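Long-range contacts in alpha-galactosidase 1 (Saccharomyces cerevisiae, PDB 3LRL), which catalyses the hydrolysis of terminal, non-reducing alpha-D-galactose residues from alpha-D-galactosides such as galactose oligosaccharides, galactomannans and galactolipids: residues 165-170 and 183-188; 112-117 and 125-130; 209-214 and 234-239. The protein carries 1 engineered substitution. All coordinates share one frame; numbering follows the deposited sequence.

Interaction 1: 165-170 and 183-188. With GLA (alpha-D-galactopyranose), chain D.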
loop_
_atom_site.group_PDB
_atom_site.type_symbol
_atom_site.label_atom_id
_atom_site.label_comp_id
_atom_site.label_asym_id
_atom_site.label_seq_id
_atom_site.Cartn_x
_atom_site.Cartn_y
_atom_site.Cartn_z
ATOM N N HIS A 165 -3.918 -13.721 -15.686
ATOM C CA HIS A 165 -3.398 -14.522 -16.785
ATOM C C HIS A 165 -3.023 -15.948 -16.371
ATOM O O HIS A 165 -3.337 -16.892 -17.090
ATOM C CB HIS A 165 -2.235 -13.796 -17.463
ATOM C CG HIS A 165 -2.675 -12.704 -18.400
ATOM N ND1 HIS A 165 -3.537 -12.927 -19.459
ATOM C CD2 HIS A 165 -2.358 -11.383 -18.446
ATOM C CE1 HIS A 165 -3.745 -11.790 -20.102
ATOM N NE2 HIS A 165 -3.031 -10.841 -19.517
ATOM N N ARG A 166 -2.386 -16.106 -15.211
ATOM C CA ARG A 166 -2.140 -17.438 -14.633
ATOM C C ARG A 166 -3.428 -18.283 -14.443
ATOM O O ARG A 166 -3.476 -19.455 -14.826
ATOM C CB ARG A 166 -1.328 -17.333 -13.329
ATOM C CG ARG A 166 -0.903 -18.693 -12.713
ATOM C CD ARG A 166 0.170 -18.552 -11.622
ATOM N NE ARG A 166 -0.128 -17.466 -10.689
ATOM C CZ ARG A 166 -0.816 -17.601 -9.562
ATOM N NH1 ARG A 166 -1.269 -18.807 -9.161
ATOM N NH2 ARG A 166 -1.036 -16.516 -8.821
ATOM N N TYR A 167 -4.471 -17.665 -13.909
ATOM C CA TYR A 167 -5.768 -18.300 -13.782
ATOM C C TYR A 167 -6.584 -18.461 -15.074
ATOM O O TYR A 167 -7.375 -19.402 -15.207
ATOM C CB TYR A 167 -6.564 -17.649 -12.654
ATOM C CG TYR A 167 -6.007 -18.124 -11.331
ATOM C CD1 TYR A 167 -5.127 -17.313 -10.583
ATOM C CD2 TYR A 167 -6.269 -19.429 -10.867
ATOM C CE1 TYR A 167 -4.573 -17.776 -9.396
ATOM C CE2 TYR A 167 -5.711 -19.887 -9.660
ATOM C CZ TYR A 167 -4.870 -19.045 -8.943
ATOM O OH TYR A 167 -4.309 -19.466 -7.774
ATOM N N LYS A 168 -6.380 -17.548 -16.018
ATOM C CA LYS A 168 -7.022 -17.623 -17.311
ATOM C C LYS A 168 -6.466 -18.806 -18.102
ATOM O O LYS A 168 -7.182 -19.414 -18.912
ATOM C CB LYS A 168 -6.824 -16.317 -18.077
ATOM C CG LYS A 168 -7.519 -16.294 -19.418
ATOM C CD LYS A 168 -7.404 -14.925 -20.063
ATOM C CE LYS A 168 -8.314 -14.833 -21.266
ATOM N NZ LYS A 168 -7.654 -15.544 -22.367
ATOM N N ALA A 169 -5.201 -19.125 -17.861
ATOM C CA ALA A 169 -4.532 -20.227 -18.552
ATOM C C ALA A 169 -5.198 -21.591 -18.324
ATOM O O ALA A 169 -5.422 -22.329 -19.295
ATOM C CB ALA A 169 -3.023 -20.253 -18.230
ATOM N N MET A 170 -5.530 -21.918 -17.070
ATOM C CA MET A 170 -6.371 -23.085 -16.757
ATOM C C MET A 170 -7.841 -22.934 -17.239
ATOM O O MET A 170 -8.447 -23.906 -17.713
ATOM C CB MET A 170 -6.341 -23.436 -15.260
ATOM C CG MET A 170 -7.051 -24.775 -14.911
ATOM S SD MET A 170 -6.507 -26.206 -15.917
ATOM C CE MET A 170 -5.001 -26.705 -15.081
ATOM N N TYR A 183 -15.534 -23.971 -12.466
ATOM C CA TYR A 183 -14.172 -23.508 -12.207
ATOM C C TYR A 183 -14.115 -22.644 -10.963
ATOM O O TYR A 183 -14.687 -21.556 -10.916
ATOM C CB TYR A 183 -13.653 -22.735 -13.418
ATOM C CG TYR A 183 -12.181 -22.384 -13.403
ATOM C CD1 TYR A 183 -11.234 -23.216 -12.795
ATOM C CD2 TYR A 183 -11.736 -21.237 -14.043
ATOM C CE1 TYR A 183 -9.877 -22.896 -12.802
ATOM C CE2 TYR A 183 -10.377 -20.892 -14.052
ATOM C CZ TYR A 183 -9.451 -21.727 -13.450
ATOM O OH TYR A 183 -8.120 -21.361 -13.491
ATOM N N SER A 184 -13.412 -23.159 -9.962
ATOM C CA SER A 184 -13.349 -22.582 -8.631
ATOM C C SER A 184 -11.923 -22.125 -8.312
ATOM O O SER A 184 -11.053 -22.954 -8.043
ATOM C CB SER A 184 -13.799 -23.648 -7.632
ATOM O OG SER A 184 -13.330 -23.389 -6.310
ATOM N N LEU A 185 -11.692 -20.809 -8.363
ATOM C CA LEU A 185 -10.389 -20.214 -8.011
ATOM C C LEU A 185 -10.129 -20.271 -6.506
ATOM O O LEU A 185 -11.030 -20.016 -5.696
ATOM C CB LEU A 185 -10.293 -18.768 -8.502
ATOM C CG LEU A 185 -9.812 -18.385 -9.910
ATOM C CD1 LEU A 185 -10.258 -19.328 -10.998
ATOM C CD2 LEU A 185 -10.189 -16.914 -10.257
ATOM N N CYS A 186 -8.897 -20.627 -6.153
ATOM C CA CYS A 186 -8.416 -20.632 -4.768
ATOM C C CYS A 186 -7.088 -19.865 -4.722
ATOM O O CYS A 186 -6.016 -20.455 -4.682
ATOM C CB CYS A 186 -8.269 -22.072 -4.282
ATOM S SG CYS A 186 -7.888 -22.305 -2.538
ATOM N N ASN A 187 -7.154 -18.541 -4.797
ATOM C CA ASN A 187 -5.952 -17.702 -4.642
ATOM C C ASN A 187 -6.085 -16.693 -3.512
ATOM O O ASN A 187 -5.272 -15.777 -3.409
ATOM C CB ASN A 187 -5.545 -17.000 -5.948
ATOM C CG ASN A 187 -6.282 -15.691 -6.194
ATOM O OD1 ASN A 187 -7.456 -15.535 -5.876
ATOM N ND2 ASN A 187 -5.585 -14.748 -6.803
ATOM N N TRP A 188 -7.108 -16.872 -2.669
ATOM C CA TRP A 188 -7.197 -16.184 -1.374
ATOM C C TRP A 188 -7.427 -14.669 -1.497
ATOM O O TRP A 188 -7.018 -13.874 -0.617
ATOM C CB TRP A 188 -5.940 -16.457 -0.551
ATOM C CG TRP A 188 -5.399 -17.869 -0.670
ATOM C CD1 TRP A 188 -6.097 -19.039 -0.508
ATOM C CD2 TRP A 188 -4.038 -18.246 -0.925
ATOM N NE1 TRP A 188 -5.267 -20.112 -0.675
ATOM C CE2 TRP A 188 -3.995 -19.660 -0.935
ATOM C CE3 TRP A 188 -2.848 -17.526 -1.158
ATOM C CZ2 TRP A 188 -2.808 -20.374 -1.172
ATOM C CZ3 TRP A 188 -1.673 -18.233 -1.398
ATOM C CH2 TRP A 188 -1.661 -19.649 -1.381
HETATM C C1 GLA D . -5.064 -23.892 0.824
HETATM C C2 GLA D . -6.527 -23.583 0.379
HETATM C C3 GLA D . -7.331 -24.902 0.349
HETATM C C4 GLA D . -6.559 -26.162 -0.172
HETATM C C5 GLA D . -5.134 -26.286 0.380
HETATM C C6 GLA D . -4.369 -27.425 -0.304
HETATM O O2 GLA D . -7.151 -22.532 1.188
HETATM O O3 GLA D . -8.538 -24.701 -0.350
HETATM O O4 GLA D . -6.466 -26.222 -1.579
HETATM O O5 GLA D . -4.471 -25.035 0.181
HETATM O O6 GLA D . -4.198 -28.570 0.518
#

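Interaction 2: 112-117 and 125-130. With GLA (alpha-D-galactopyranose), chain D.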
loop_
_atom_site.group_PDB
_atom_site.type_symbol
_atom_site.label_atom_id
_atom_site.label_comp_id
_atom_site.label_asym_id
_atom_site.label_seq_id
_atom_site.Cartn_x
_atom_site.Cartn_y
_atom_site.Cartn_z
ATOM N N MET A 112 -12.338 -32.197 -8.499
ATOM C CA MET A 112 -10.931 -32.493 -8.207
ATOM C C MET A 112 -10.173 -31.213 -7.931
ATOM O O MET A 112 -10.741 -30.126 -7.935
ATOM C CB MET A 112 -10.263 -33.324 -9.298
ATOM C CG MET A 112 -10.777 -34.763 -9.395
ATOM S SD MET A 112 -9.784 -35.877 -10.434
ATOM C CE MET A 112 -8.328 -36.157 -9.460
ATOM N N TYR A 113 -8.885 -31.363 -7.660
ATOM C CA TYR A 113 -8.063 -30.282 -7.169
ATOM C C TYR A 113 -6.682 -30.290 -7.854
ATOM O O TYR A 113 -6.086 -31.360 -8.134
ATOM C CB TYR A 113 -7.938 -30.406 -5.637
ATOM C CG TYR A 113 -6.811 -29.626 -5.030
ATOM C CD1 TYR A 113 -5.495 -30.113 -5.067
ATOM C CD2 TYR A 113 -7.044 -28.396 -4.429
ATOM C CE1 TYR A 113 -4.449 -29.393 -4.535
ATOM C CE2 TYR A 113 -6.004 -27.669 -3.885
ATOM C CZ TYR A 113 -4.716 -28.174 -3.939
ATOM O OH TYR A 113 -3.690 -27.436 -3.411
ATOM N N SER A 114 -6.182 -29.079 -8.110
ATOM C CA SER A 114 -4.759 -28.848 -8.418
ATOM C C SER A 114 -4.355 -27.456 -7.894
ATOM O O SER A 114 -5.142 -26.788 -7.217
ATOM C CB SER A 114 -4.492 -28.949 -9.920
ATOM O OG SER A 114 -3.102 -29.158 -10.148
ATOM N N SER A 115 -3.140 -27.024 -8.229
ATOM C CA SER A 115 -2.663 -25.697 -7.873
ATOM C C SER A 115 -2.025 -25.006 -9.083
ATOM O O SER A 115 -1.272 -25.636 -9.850
ATOM C CB SER A 115 -1.668 -25.806 -6.696
ATOM O OG SER A 115 -1.154 -24.549 -6.304
ATOM N N ALA A 116 -2.342 -23.719 -9.259
ATOM C CA ALA A 116 -1.650 -22.847 -10.226
ATOM C C ALA A 116 -0.233 -22.540 -9.735
ATOM O O ALA A 116 0.126 -21.402 -9.429
ATOM C CB ALA A 116 -2.413 -21.579 -10.446
ATOM N N GLY A 117 0.571 -23.584 -9.667
ATOM C CA GLY A 117 1.950 -23.469 -9.292
ATOM C C GLY A 117 2.656 -24.765 -9.603
ATOM O O GLY A 117 2.075 -25.700 -10.149
ATOM N N PRO A 125 2.331 -32.830 -7.507
ATOM C CA PRO A 125 2.475 -32.148 -8.805
ATOM C C PRO A 125 1.429 -31.041 -9.010
ATOM O O PRO A 125 0.239 -31.317 -8.878
ATOM C CB PRO A 125 2.206 -33.272 -9.809
ATOM C CG PRO A 125 2.551 -34.498 -9.105
ATOM C CD PRO A 125 2.236 -34.299 -7.667
ATOM N N GLY A 126 1.876 -29.825 -9.351
ATOM C CA GLY A 126 0.989 -28.704 -9.674
ATOM C C GLY A 126 0.812 -28.524 -11.185
ATOM O O GLY A 126 1.503 -29.166 -11.967
ATOM N N SER A 127 -0.083 -27.633 -11.602
ATOM C CA SER A 127 -0.441 -27.546 -13.016
ATOM C C SER A 127 0.144 -26.373 -13.784
ATOM O O SER A 127 -0.092 -26.275 -14.977
ATOM C CB SER A 127 -1.959 -27.526 -13.187
ATOM O OG SER A 127 -2.555 -28.725 -12.736
ATOM N N LEU A 128 0.886 -25.488 -13.113
ATOM C CA LEU A 128 1.509 -24.340 -13.774
ATOM C C LEU A 128 2.419 -24.717 -14.963
ATOM O O LEU A 128 3.426 -25.428 -14.798
ATOM C CB LEU A 128 2.280 -23.471 -12.772
ATOM C CG LEU A 128 2.744 -22.097 -13.294
ATOM C CD1 LEU A 128 1.529 -21.282 -13.776
ATOM C CD2 LEU A 128 3.520 -21.344 -12.197
ATOM N N GLY A 129 2.050 -24.232 -16.152
ATOM C CA GLY A 129 2.737 -24.585 -17.395
ATOM C C GLY A 129 2.333 -25.961 -17.939
ATOM O O GLY A 129 2.793 -26.381 -18.996
ATOM N N ARG A 130 1.458 -26.658 -17.226
ATOM C CA ARG A 130 1.007 -27.998 -17.626
ATOM C C ARG A 130 -0.524 -28.012 -17.728
ATOM O O ARG A 130 -1.165 -29.047 -17.607
ATOM C CB ARG A 130 1.544 -29.033 -16.625
ATOM C CG ARG A 130 3.051 -28.839 -16.329
ATOM C CD ARG A 130 3.474 -29.432 -15.025
ATOM N NE ARG A 130 4.936 -29.522 -14.821
ATOM C CZ ARG A 130 5.759 -30.403 -15.417
ATOM N NH1 ARG A 130 5.314 -31.294 -16.325
ATOM N NH2 ARG A 130 7.063 -30.389 -15.107
HETATM C C1 GLA D . -5.064 -23.892 0.824
HETATM C C2 GLA D . -6.527 -23.583 0.379
HETATM C C3 GLA D . -7.331 -24.902 0.349
HETATM C C4 GLA D . -6.559 -26.162 -0.172
HETATM C C5 GLA D . -5.134 -26.286 0.380
HETATM C C6 GLA D . -4.369 -27.425 -0.304
HETATM O O2 GLA D . -7.151 -22.532 1.188
HETATM O O3 GLA D . -8.538 -24.701 -0.350
HETATM O O4 GLA D . -6.466 -26.222 -1.579
HETATM O O5 GLA D . -4.471 -25.035 0.181
HETATM O O6 GLA D . -4.198 -28.570 0.518
#

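Interaction 3: 209-214 and 234-239. With GLA (alpha-D-galactopyranose), chain D; GLC (alpha-D-glucopyranose), chain B.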
loop_
_atom_site.group_PDB
_atom_site.type_symbol
_atom_site.label_atom_id
_atom_site.label_comp_id
_atom_site.label_asym_id
_atom_site.label_seq_id
_atom_site.Cartn_x
_atom_site.Cartn_y
_atom_site.Cartn_z
ATOM N N ASP A 209 -7.363 -19.395 4.428
ATOM C CA ASP A 209 -8.242 -20.463 4.940
ATOM C C ASP A 209 -9.023 -20.105 6.211
ATOM O O ASP A 209 -8.491 -19.446 7.117
ATOM C CB ASP A 209 -7.457 -21.744 5.200
ATOM C CG ASP A 209 -6.817 -22.322 3.953
ATOM O OD1 ASP A 209 -7.150 -21.927 2.788
ATOM O OD2 ASP A 209 -5.987 -23.232 4.161
ATOM N N VAL A 210 -10.281 -20.540 6.264
ATOM C CA VAL A 210 -11.078 -20.455 7.490
ATOM C C VAL A 210 -10.639 -21.501 8.511
ATOM O O VAL A 210 -9.913 -22.456 8.197
ATOM C CB VAL A 210 -12.616 -20.592 7.218
ATOM C CG1 VAL A 210 -13.010 -22.030 6.885
ATOM C CG2 VAL A 210 -13.449 -20.021 8.376
ATOM N N THR A 211 -11.088 -21.305 9.740
ATOM C CA THR A 211 -10.807 -22.235 10.815
ATOM C C THR A 211 -12.004 -22.169 11.777
ATOM O O THR A 211 -12.787 -21.221 11.723
ATOM C CB THR A 211 -9.446 -21.896 11.480
ATOM O OG1 THR A 211 -9.021 -22.989 12.296
ATOM C CG2 THR A 211 -9.513 -20.572 12.299
ATOM N N ALA A 212 -12.162 -23.187 12.624
ATOM C CA ALA A 212 -13.307 -23.296 13.535
ATOM C C ALA A 212 -13.132 -22.388 14.758
ATOM O O ALA A 212 -13.048 -22.853 15.906
ATOM C CB ALA A 212 -13.513 -24.741 13.956
ATOM N N GLU A 213 -13.077 -21.088 14.494
ATOM C CA GLU A 213 -12.936 -20.076 15.518
ATOM C C GLU A 213 -13.812 -18.951 15.027
ATOM O O GLU A 213 -13.668 -18.513 13.871
ATOM C CB GLU A 213 -11.482 -19.565 15.599
ATOM C CG GLU A 213 -10.472 -20.481 16.283
ATOM C CD GLU A 213 -10.776 -20.757 17.778
ATOM O OE1 GLU A 213 -11.493 -19.989 18.434
ATOM O OE2 GLU A 213 -10.288 -21.765 18.305
ATOM N N PHE A 214 -14.715 -18.482 15.882
ATOM C CA PHE A 214 -15.655 -17.477 15.455
ATOM C C PHE A 214 -15.019 -16.091 15.224
ATOM O O PHE A 214 -15.398 -15.383 14.277
ATOM C CB PHE A 214 -16.878 -17.404 16.374
ATOM C CG PHE A 214 -18.041 -16.693 15.748
ATOM C CD1 PHE A 214 -18.676 -17.220 14.609
ATOM C CD2 PHE A 214 -18.492 -15.477 16.260
ATOM C CE1 PHE A 214 -19.755 -16.551 14.005
ATOM C CE2 PHE A 214 -19.567 -14.809 15.667
ATOM C CZ PHE A 214 -20.199 -15.344 14.536
ATOM N N GLY A 234 -2.589 -15.778 4.227
ATOM C CA GLY A 234 -2.340 -16.725 5.312
ATOM C C GLY A 234 -3.426 -17.753 5.483
ATOM O O GLY A 234 -4.075 -18.168 4.512
ATOM N N PHE A 235 -3.616 -18.180 6.726
ATOM C CA PHE A 235 -4.697 -19.123 7.068
ATOM C C PHE A 235 -4.979 -19.093 8.569
ATOM O O PHE A 235 -4.440 -18.249 9.277
ATOM C CB PHE A 235 -4.455 -20.553 6.518
ATOM C CG PHE A 235 -3.280 -21.311 7.141
ATOM C CD1 PHE A 235 -3.283 -22.715 7.132
ATOM C CD2 PHE A 235 -2.173 -20.655 7.678
ATOM C CE1 PHE A 235 -2.217 -23.448 7.659
ATOM C CE2 PHE A 235 -1.088 -21.374 8.228
ATOM C CZ PHE A 235 -1.098 -22.762 8.220
ATOM N N HIS A 236 -5.837 -19.992 9.037
ATOM C CA HIS A 236 -6.353 -19.937 10.407
ATOM C C HIS A 236 -7.031 -18.603 10.698
ATOM O O HIS A 236 -6.889 -18.060 11.783
ATOM C CB HIS A 236 -5.258 -20.271 11.432
ATOM C CG HIS A 236 -4.742 -21.676 11.309
ATOM N ND1 HIS A 236 -5.369 -22.757 11.895
ATOM C CD2 HIS A 236 -3.677 -22.181 10.642
ATOM C CE1 HIS A 236 -4.710 -23.863 11.600
ATOM N NE2 HIS A 236 -3.678 -23.541 10.844
ATOM N N CYS A 237 -7.770 -18.088 9.720
ATOM C CA CYS A 237 -8.499 -16.829 9.852
ATOM C C CYS A 237 -9.818 -17.174 10.475
ATOM O O CYS A 237 -10.368 -18.222 10.176
ATOM C CB CYS A 237 -8.755 -16.187 8.480
ATOM S SG CYS A 237 -7.263 -15.765 7.543
ATOM N N SER A 238 -10.344 -16.300 11.322
ATOM C CA SER A 238 -11.616 -16.573 11.947
ATOM C C SER A 238 -12.774 -16.409 10.976
ATOM O O SER A 238 -12.655 -15.777 9.918
ATOM C CB SER A 238 -11.821 -15.703 13.193
ATOM O OG SER A 238 -11.916 -14.317 12.903
ATOM N N ILE A 239 -13.898 -16.991 11.358
ATOM C CA ILE A 239 -15.149 -16.834 10.644
ATOM C C ILE A 239 -15.502 -15.352 10.425
ATOM O O ILE A 239 -15.912 -14.982 9.326
ATOM C CB ILE A 239 -16.285 -17.589 11.388
ATOM C CG1 ILE A 239 -16.170 -19.096 11.133
ATOM C CG2 ILE A 239 -17.666 -17.043 10.994
ATOM C CD1 ILE A 239 -16.923 -19.986 12.155
HETATM C C1 GLA D . -5.064 -23.892 0.824
HETATM C C2 GLA D . -6.527 -23.583 0.379
HETATM C C3 GLA D . -7.331 -24.902 0.349
HETATM C C4 GLA D . -6.559 -26.162 -0.172
HETATM C C5 GLA D . -5.134 -26.286 0.380
HETATM C C6 GLA D . -4.369 -27.425 -0.304
HETATM O O2 GLA D . -7.151 -22.532 1.188
HETATM O O3 GLA D . -8.538 -24.701 -0.350
HETATM O O4 GLA D . -6.466 -26.222 -1.579
HETATM O O5 GLA D . -4.471 -25.035 0.181
HETATM O O6 GLA D . -4.198 -28.570 0.518
HETATM C C1 GLC B . -0.226 -24.250 3.368
HETATM C C2 GLC B . 0.417 -22.945 3.886
HETATM C C3 GLC B . -0.571 -21.808 4.176
HETATM C C4 GLC B . -1.611 -21.729 3.057
HETATM C C5 GLC B . -2.359 -23.052 2.965
HETATM C C6 GLC B . -3.328 -22.931 1.804
HETATM O O1 GLC B . 0.624 -24.785 2.378
HETATM O O2 GLC B . 1.196 -23.218 5.042
HETATM O O3 GLC B . 0.147 -20.607 4.237
HETATM O O4 GLC B . -2.567 -20.701 3.236
HETATM O O5 GLC B . -1.505 -24.171 2.745
HETATM O O6 GLC B . -4.496 -23.648 2.108
HETATM O O HOH W 1 -7.106 -22.682 8.429
#

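Interaction 1: 165-170 and 183-188
The side chains of Y167 and Y183 cross at about a right angle, and each ring is met at its edge: the hydroxyl of Y183 sits in the plane of the Y167 ring, and the carbonyl oxygen of Y167 in the plane of the Y183 ring. L185 CD1 rests over one face of the Y183 ring, nearer its rim than its centre. On the helix itself, CD1 of Y167 lies over a face of the R166 guanidinium group.

One hydrogen bond crosses the contact. Y183 OH donates to Y167 O over 2.7 Å, in the carbonyl plane and on a lone pair, with a C=O...donor angle of 131°. With its CG anti to the backbone N (chi1 -170°), Y183 extends from strand 182-185 far enough to reach the helix backbone. Just beside this bond, M170 CB packs 3.3 Å from Y183 OH, and M170 CG lies 4.0 Å from Y183 CE1.

Y167 reaches back toward the strand. Its CD2 lies 3.8 Å from L185 CG, and its OH passes 3.3 Å from N187 CB, the ring and the amide plane being turned 70° apart. That hydroxyl is hydrogen-bonded to the backbone oxygen of the nucleophile D149, while N187 OD1 pairs with T193 OG1.

Next along the chain from L185, C186 SG is 3.3 Å from O3 of the bound galactose. A buried seam in which the hydroxyls of Y167 and Y183 each have a backbone carbonyl as partner thus fastens helix 160-176 of a beta-alpha-beta unit behind residues 185-188, and Y167 ties it to the backbone of the nucleophile.

Interaction 2: 112-117 and 125-130
S127 faces S114 and S115 at the C-terminal end of strand 109-115, and its side chain can be followed outward. CB lies 3.6 Å from S114 OG and also near the carbonyl oxygen of S115. OG, anti to its own carbonyl carbon (chi1 -63°), ends 2.7 Å from S114 OG and is hydrogen-bonded to D134 OD2 of the following helix. A buried hydroxyl is thereby set between the strand and helix 131-140.

The backbones are joined just beside it. S127 N donates to S115 O across 2.9 Å, almost straight at 172°, and S115 O also takes a weak bond from G117 N, closing an inverse gamma turn centred on A116. One residue further on, L128 N reaches G117 O at 3.2 Å, but here the donor stands above the carbonyl plane rather than on a lone pair. The same oxygen has G126 CA 3.2 Å away in a CA-H...O contact. With no CB on G126, the chain can come this close to G117 O.

L128 closes the far end. Its CB lies 3.4 Å from G117 C, and CD2 extends along the glycine to 3.9 Å from its CA.

Beyond it a type II turn runs from S127 to R130, with G129 at positive phi, and R130 takes the N-cap position of helix 131-140. This is a beta-alpha loop at the C-terminal end of a TIM-barrel strand, the end where such barrels carry their active sites: S115 packs against the nucleophile D149, and the hydroxyl of Y113 is hydrogen-bonded to the D149 carboxylate.

Interaction 3: 209-214 and 234-239
The long active-site loop between strand 203-205 and helix 239-246 brings two of its runs side by side here, heading roughly the same way (35° apart), and it carries the proton donor D209. The carbonyl oxygen of D209 receives C237 N at 3.0 Å, nearly straight, while D209 CB packs 3.5 Å from F235 CB. At the tip of the side chain, D209 OD2 lies 2.6 Å from GLC O6, the oxygen that joins the glucose to galactose C1, as expected of the acid that protonates the leaving group. D209 OD1 is hydrogen-bonded to R205; its very short link to galactose O2 is doubtful.

F235 is sandwiched: H236 CD2 lies over the centre of one ring face and C3 of the glucose over the opposite one, 3.9 Å above the plane. Q251 of the second subunit touches F235 and is hydrogen-bonded to the glucose. A water links V210 O to H236 N, and T211 CG2 packs 3.3 Å from C237 O.

At the other end I239 N donates to E213 O (2.9 Å), and I239 CG2 presses on F214 CE1.

C237 is locked to C221 by a disulfide, S238 caps helix 239-246 through N241 N, and helix 273-285 packs against F214 and I239.

In the fold
All three contacts lie in the TIM-barrel domain, near the bound galactose. Interactions 1 and 2 are buried neighbours, centres about 10 Å apart, on the same parallel sheet; they touch directly where R166 NH1 probably hydrogen-bonds to A116 O and M170 packs on S127. Their chemistry differs: interaction 1 joins helix to strand mainly through side chains, whereas interaction 2 closes a tight loop largely by backbone bonds and glycines. Interaction 3 stands apart, its centre 22 to 24 Å from the others, and is only partly buried. It pairs two irregular segments, supplies the proton donor and a sugar-stacking ring, and is bordered by a second subunit.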